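Local coordinates for protein subclass B1 metallo-beta-lactamase (Myroides odoratimimus, PDB 6T5L) that hydrolyses beta-lactam antibiotics, carbapenems among them, probably by means of a pair of zinc ions held in its active site, at residues 31-36 and 56-61; 151-156 and 169-174. All coordinates share one frame; numbering follows the deposited sequence.

Contact 1: 31-36 and 56-61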
loop_
_atom_site.group_PDB
_atom_site.type_symbol
_atom_site.label_atom_id
_atom_site.label_comp_id
_atom_site.label_asym_id
_atom_site.label_seq_id
_atom_site.Cartn_x
_atom_site.Cartn_y
_atom_site.Cartn_z
ATOM N N SER A 31 -2.868 -7.055 -13.772
ATOM C CA SER A 31 -3.913 -8.036 -14.107
ATOM C C SER A 31 -5.161 -7.235 -14.498
ATOM O O SER A 31 -5.129 -5.995 -14.546
ATOM C CB SER A 31 -4.245 -8.942 -12.912
ATOM O OG SER A 31 -4.970 -8.147 -11.888
ATOM N N ASN A 32 -6.292 -7.933 -14.614
ATOM C CA ASN A 32 -7.550 -7.259 -14.895
ATOM C C ASN A 32 -8.023 -6.432 -13.691
ATOM O O ASN A 32 -8.694 -5.420 -13.880
ATOM C CB ASN A 32 -8.602 -8.289 -15.344
ATOM C CG ASN A 32 -8.213 -8.981 -16.682
ATOM O OD1 ASN A 32 -7.626 -8.348 -17.572
ATOM N ND2 ASN A 32 -8.546 -10.256 -16.821
ATOM N N HIS A 33 -7.652 -6.790 -12.467
ATOM C CA HIS A 33 -8.109 -6.039 -11.312
ATOM C C HIS A 33 -7.015 -5.291 -10.573
ATOM O O HIS A 33 -7.319 -4.583 -9.604
ATOM C CB HIS A 33 -8.790 -6.972 -10.307
ATOM C CG HIS A 33 -9.878 -7.790 -10.905
ATOM N ND1 HIS A 33 -11.082 -7.257 -11.307
ATOM C CD2 HIS A 33 -9.933 -9.111 -11.205
ATOM C CE1 HIS A 33 -11.833 -8.213 -11.828
ATOM N NE2 HIS A 33 -11.164 -9.346 -11.766
ATOM N N ILE A 34 -5.756 -5.464 -10.945
ATOM C CA ILE A 34 -4.681 -5.054 -10.064
ATOM C C ILE A 34 -3.730 -4.154 -10.822
ATOM O O ILE A 34 -3.050 -4.600 -11.736
ATOM C CB ILE A 34 -3.910 -6.254 -9.477
ATOM C CG1 ILE A 34 -4.760 -7.043 -8.516
ATOM C CG2 ILE A 34 -2.588 -5.759 -8.842
ATOM C CD1 ILE A 34 -5.115 -6.357 -7.268
ATOM N N TYR A 35 -3.588 -2.951 -10.336
ATOM C CA TYR A 35 -2.730 -1.917 -10.867
ATOM C C TYR A 35 -1.792 -1.516 -9.731
ATOM O O TYR A 35 -2.177 -1.575 -8.562
ATOM C CB TYR A 35 -3.575 -0.697 -11.322
ATOM C CG TYR A 35 -4.550 -0.934 -12.491
ATOM C CD1 TYR A 35 -5.708 -1.629 -12.310
ATOM C CD2 TYR A 35 -4.325 -0.368 -13.731
ATOM C CE1 TYR A 35 -6.581 -1.843 -13.326
ATOM C CE2 TYR A 35 -5.217 -0.576 -14.802
ATOM C CZ TYR A 35 -6.344 -1.312 -14.585
ATOM O OH TYR A 35 -7.265 -1.533 -15.590
ATOM N N GLU A 36 -0.559 -1.179 -10.079
ATOM C CA GLU A 36 0.468 -0.677 -9.181
ATOM C C GLU A 36 0.680 0.811 -9.498
ATOM O O GLU A 36 0.787 1.202 -10.684
ATOM C CB GLU A 36 1.764 -1.467 -9.389
ATOM C CG GLU A 36 2.948 -0.988 -8.559
ATOM C CD GLU A 36 4.314 -1.501 -8.969
ATOM O OE1 GLU A 36 5.060 -1.777 -8.010
ATOM O OE2 GLU A 36 4.695 -1.587 -10.182
ATOM N N VAL A 56 -6.856 -1.584 -6.570
ATOM C CA VAL A 56 -7.722 -2.719 -6.840
ATOM C C VAL A 56 -8.978 -2.180 -7.518
ATOM O O VAL A 56 -9.701 -1.313 -6.971
ATOM C CB VAL A 56 -8.063 -3.476 -5.555
ATOM C CG1 VAL A 56 -8.990 -4.665 -5.866
ATOM C CG2 VAL A 56 -6.798 -3.905 -4.845
ATOM N N LEU A 57 -9.254 -2.741 -8.688
ATOM C CA LEU A 57 -10.390 -2.355 -9.516
ATOM C C LEU A 57 -11.370 -3.511 -9.679
ATOM O O LEU A 57 -10.964 -4.614 -10.077
ATOM C CB LEU A 57 -9.916 -1.910 -10.884
ATOM C CG LEU A 57 -10.956 -1.757 -11.989
ATOM C CD1 LEU A 57 -11.957 -0.640 -11.832
ATOM C CD2 LEU A 57 -10.205 -1.693 -13.307
ATOM N N ASN A 58 -12.664 -3.252 -9.411
ATOM C CA ASN A 58 -13.709 -4.202 -9.800
ATOM C C ASN A 58 -15.048 -3.500 -10.064
ATOM O O ASN A 58 -15.466 -2.644 -9.282
ATOM C CB ASN A 58 -13.881 -5.278 -8.725
ATOM C CG ASN A 58 -14.843 -6.390 -9.156
ATOM O OD1 ASN A 58 -14.720 -6.962 -10.262
ATOM N ND2 ASN A 58 -15.854 -6.640 -8.322
ATOM N N GLU A 59 -15.690 -3.831 -11.180
ATOM C CA GLU A 59 -16.983 -3.210 -11.584
ATOM C C GLU A 59 -16.938 -1.680 -11.426
ATOM O O GLU A 59 -17.795 -1.041 -10.821
ATOM C CB GLU A 59 -18.187 -3.830 -10.812
ATOM C CG GLU A 59 -18.419 -5.276 -11.164
ATOM C CD GLU A 59 -19.544 -6.028 -10.386
ATOM O OE1 GLU A 59 -19.631 -5.955 -9.145
ATOM O OE2 GLU A 59 -20.367 -6.702 -11.051
ATOM N N ASN A 60 -15.915 -1.066 -11.960
ATOM C CA ASN A 60 -15.833 0.402 -11.918
ATOM C C ASN A 60 -15.805 0.995 -10.505
ATOM O O ASN A 60 -16.131 2.194 -10.314
ATOM C CB ASN A 60 -16.994 1.003 -12.706
ATOM C CG ASN A 60 -16.914 0.667 -14.149
ATOM O OD1 ASN A 60 -17.503 -0.314 -14.585
ATOM N ND2 ASN A 60 -16.200 1.481 -14.914
ATOM N N LYS A 61 -15.375 0.218 -9.509
ATOM C CA LYS A 61 -15.096 0.704 -8.171
ATOM C C LYS A 61 -13.623 0.411 -7.847
ATOM O O LYS A 61 -13.094 -0.669 -8.195
ATOM C CB LYS A 61 -15.987 0.035 -7.110
ATOM C CG LYS A 61 -17.536 -0.034 -7.414
ATOM C CD LYS A 61 -18.237 1.212 -6.976
ATOM C CE LYS A 61 -19.157 1.822 -8.061
#

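Contact 2: 151-156 and 169-174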
loop_
_atom_site.group_PDB
_atom_site.type_symbol
_atom_site.label_atom_id
_atom_site.label_comp_id
_atom_site.label_asym_id
_atom_site.label_seq_id
_atom_site.Cartn_x
_atom_site.Cartn_y
_atom_site.Cartn_z
ATOM N N LYS A 151 -14.174 -8.936 -3.015
ATOM C CA LYS A 151 -13.832 -8.475 -1.689
ATOM C C LYS A 151 -12.344 -8.189 -1.655
ATOM O O LYS A 151 -11.576 -8.773 -2.422
ATOM C CB LYS A 151 -14.219 -9.502 -0.648
ATOM C CG LYS A 151 -15.630 -9.339 -0.164
ATOM C CD LYS A 151 -16.046 -10.554 0.659
ATOM C CE LYS A 151 -17.504 -10.476 1.013
ATOM N NZ LYS A 151 -17.859 -11.594 1.910
ATOM N N VAL A 152 -11.980 -7.212 -0.831
ATOM C CA VAL A 152 -10.613 -6.783 -0.614
ATOM C C VAL A 152 -10.394 -6.674 0.892
ATOM O O VAL A 152 -11.309 -6.329 1.658
ATOM C CB VAL A 152 -10.320 -5.444 -1.343
ATOM C CG1 VAL A 152 -10.879 -4.232 -0.620
ATOM C CG2 VAL A 152 -8.824 -5.294 -1.530
ATOM N N TYR A 153 -9.175 -6.982 1.315
ATOM C CA TYR A 153 -8.819 -7.219 2.712
ATOM C C TYR A 153 -7.576 -6.413 3.074
ATOM O O TYR A 153 -6.688 -6.173 2.240
ATOM C CB TYR A 153 -8.559 -8.732 2.969
ATOM C CG TYR A 153 -9.710 -9.660 2.597
ATOM C CD1 TYR A 153 -9.893 -10.106 1.282
ATOM C CD2 TYR A 153 -10.600 -10.097 3.561
ATOM C CE1 TYR A 153 -10.940 -10.917 0.954
ATOM C CE2 TYR A 153 -11.645 -10.904 3.242
ATOM C CZ TYR A 153 -11.817 -11.324 1.934
ATOM O OH TYR A 153 -12.861 -12.146 1.571
ATOM N N ALA A 154 -7.488 -6.024 4.326
ATOM C CA ALA A 154 -6.241 -5.530 4.910
ATOM C C ALA A 154 -6.097 -6.343 6.170
ATOM O O ALA A 154 -7.109 -6.620 6.810
ATOM C CB ALA A 154 -6.261 -4.021 5.260
ATOM N N GLU A 155 -4.877 -6.715 6.539
ATOM C CA GLU A 155 -4.683 -7.544 7.722
ATOM C C GLU A 155 -3.359 -7.205 8.391
ATOM O O GLU A 155 -2.339 -7.024 7.732
ATOM C CB GLU A 155 -4.728 -9.052 7.391
ATOM C CG GLU A 155 -4.667 -9.908 8.672
ATOM C CD GLU A 155 -5.173 -11.347 8.488
ATOM O OE1 GLU A 155 -4.910 -12.181 9.360
ATOM O OE2 GLU A 155 -5.853 -11.653 7.466
ATOM N N TYR A 156 -3.371 -7.173 9.708
ATOM C CA TYR A 156 -2.157 -7.018 10.503
ATOM C C TYR A 156 -1.632 -8.378 10.979
ATOM O O TYR A 156 -2.368 -9.136 11.632
ATOM C CB TYR A 156 -2.441 -6.143 11.717
ATOM C CG TYR A 156 -1.320 -6.051 12.710
ATOM C CD1 TYR A 156 -0.235 -5.211 12.463
ATOM C CD2 TYR A 156 -1.352 -6.760 13.911
ATOM C CE1 TYR A 156 0.783 -5.072 13.357
ATOM C CE2 TYR A 156 -0.350 -6.604 14.840
ATOM C CZ TYR A 156 0.719 -5.742 14.551
ATOM O OH TYR A 156 1.773 -5.589 15.408
ATOM N N TYR A 169 -4.741 -7.550 0.482
ATOM C CA TYR A 169 -4.985 -8.805 -0.181
ATOM C C TYR A 169 -6.242 -8.747 -1.032
ATOM O O TYR A 169 -7.327 -8.403 -0.533
ATOM C CB TYR A 169 -5.136 -9.913 0.854
ATOM C CG TYR A 169 -5.280 -11.291 0.288
ATOM C CD1 TYR A 169 -4.421 -11.747 -0.681
ATOM C CD2 TYR A 169 -6.268 -12.141 0.742
ATOM C CE1 TYR A 169 -4.527 -13.070 -1.190
ATOM C CE2 TYR A 169 -6.380 -13.439 0.265
ATOM C CZ TYR A 169 -5.518 -13.891 -0.717
ATOM O OH TYR A 169 -5.618 -15.162 -1.217
ATOM N N PHE A 170 -6.084 -9.149 -2.293
ATOM C CA PHE A 170 -7.214 -9.395 -3.188
ATOM C C PHE A 170 -7.160 -10.830 -3.713
ATOM O O PHE A 170 -6.411 -11.103 -4.676
ATOM C CB PHE A 170 -7.142 -8.384 -4.326
ATOM C CG PHE A 170 -8.370 -8.349 -5.226
ATOM C CD1 PHE A 170 -9.616 -7.969 -4.741
ATOM C CD2 PHE A 170 -8.256 -8.713 -6.569
ATOM C CE1 PHE A 170 -10.726 -7.943 -5.602
ATOM C CE2 PHE A 170 -9.368 -8.676 -7.446
ATOM C CZ PHE A 170 -10.596 -8.293 -6.963
ATOM N N PRO A 171 -7.945 -11.773 -3.142
ATOM C CA PRO A 171 -7.796 -13.184 -3.540
ATOM C C PRO A 171 -8.162 -13.504 -4.976
ATOM O O PRO A 171 -7.633 -14.486 -5.504
ATOM C CB PRO A 171 -8.723 -13.951 -2.561
ATOM C CG PRO A 171 -9.658 -12.891 -1.950
ATOM C CD PRO A 171 -8.839 -11.625 -1.973
ATOM N N GLU A 172 -9.061 -12.760 -5.611
ATOM C CA GLU A 172 -9.475 -13.080 -6.979
ATOM C C GLU A 172 -8.285 -13.055 -7.940
ATOM O O GLU A 172 -8.189 -13.882 -8.849
ATOM C CB GLU A 172 -10.574 -12.112 -7.428
ATOM C CG GLU A 172 -11.213 -12.452 -8.753
ATOM C CD GLU A 172 -11.880 -13.798 -8.716
ATOM O OE1 GLU A 172 -12.734 -14.031 -7.828
ATOM O OE2 GLU A 172 -11.504 -14.629 -9.560
ATOM N N ASP A 173 -7.342 -12.147 -7.740
ATOM C CA ASP A 173 -6.151 -12.124 -8.584
ATOM C C ASP A 173 -4.920 -12.591 -7.820
ATOM O O ASP A 173 -3.810 -12.199 -8.173
ATOM C CB ASP A 173 -5.899 -10.714 -9.140
ATOM C CG ASP A 173 -6.763 -10.377 -10.336
ATOM O OD1 ASP A 173 -7.571 -11.233 -10.724
ATOM O OD2 ASP A 173 -6.576 -9.271 -10.925
ATOM N N ASN A 174 -5.100 -13.271 -6.696
ATOM C CA ASN A 174 -3.973 -13.812 -5.904
ATOM C C ASN A 174 -2.906 -12.747 -5.610
ATOM O O ASN A 174 -1.694 -12.956 -5.781
ATOM C CB ASN A 174 -3.333 -15.005 -6.616
ATOM C CG ASN A 174 -4.306 -16.148 -6.884
ATOM O OD1 ASN A 174 -4.749 -16.338 -7.993
ATOM N ND2 ASN A 174 -4.613 -16.917 -5.870
HETATM O O HOH W 1 -11.256 -10.988 -4.122
#

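Contact 1: 31-36 and 56-61
H33 grips L57 with both its backbone and its imidazole. The amide of L57 donates to H33 O (N to O 2.8 Å) in a nearly straight bond, while H33 ND1 donates to L57 O at 2.9 Å. For the second bond the carbonyl oxygen lies at the edge of the imidazole, close to the ring plane, and the nitrogen lies in the plane of the carbonyl. With H33 CG anti to its own carbonyl carbon (chi1 -53°), ND1 is carried across to L57 just where the strand is only beginning. Histidine suits this place because its ring N-H takes the part of a backbone donor. N58 runs alongside the imidazole, its amide turned 72° from the ring, with OD1 3.5 Å from H33 CE1; its ND2 bonds instead to I147 O and N149 OD1.

The apolar contacts divide between the sheet's faces. On one, I34 and V56 form a non-hydrogen-bonded antiparallel pair and point the same way, I34 CD1 meeting V56 CG2 at 3.8 Å. On the other, the Y35 side chain crosses that of L57 at a slant, bringing Y35 CE1 to 3.6 Å from L57 CD2. A type I' turn from N58 to K61 then reverses the chain.

Strands 34-41 and 49-58 are adjacent in the six-stranded sheet, between strands 25-29 and 61-65. Their I34 and V56 face packs on F170 of strand 167-170, and V56 also touches V152 of strand 150-155, as expected inside the metallo-beta-lactamase sandwich.

Contact 2: 151-156 and 169-174
Y153 and Y169 are joined first through their backbones, as a hydrogen-bonded antiparallel pair. Y153 N donates to Y169 O and Y169 N to Y153 O, both at 3.0 Å from N to O. Beyond this pair P171 has no amide hydrogen to continue the pattern, which suits the end of strand 167-170. A water bridges the two segments there instead, donating to K151 O at 2.8 Å and accepting from E172 N at 3.2 Å. It also sits above one face of the F170 ring, offset toward the rim.

Apolar contact gathers on the face that carries both tyrosines. Y153 CG is anti to its carbonyl carbon and Y169 CG anti to its backbone N (chi1 -56° and -175°), and the rings approach through Y153 CD1 and Y169 CD2, 4.2 Å apart. The Y153 ring turns its edge to Y169 O and to the proline, with Y153 CE1 3.7 Å from P171 CD; these two side chains cross at about a right angle. P171 N lies over the centre of the Y169 ring.

On the opposite face V152 and F170 add a looser apolar contact, while each also lies against a backbone carbonyl: F170 CD1 comes obliquely to 3.1 Å from K151 O, and V152 CG2 lies 3.6 Å from Y169 O. Valine and phenylalanine fit this side, where both are buried between the two sheets.

Strand 150-155 lies between 142-147 and 167-170 in the five-stranded sheet; V152 packs on L145 and F170 on I147, while the Y169 ring meets that of Y211 just beyond helix 200-210.

Contact 1 belongs to the six-stranded sheet and contact 2 to the five-stranded one, so they hold different hairpins, yet the centres of the two contacts are about 12 Å apart. Both are partly buried, contact 1 the more so; in contact 2 the tyrosine side is more open. Each has a greasy inner face, and these faces pack together. F170 belongs to both surroundings, its ring also meeting that of H33. H33 N donates to D173 OD2, a polar tie between the loop before strand 34-41 and the turn after strand 167-170. At the strand ends, a histidine side chain supplies a bond in 31-36/56-61, whereas a proline and a bridging water end the pairing in 151-156/169-174.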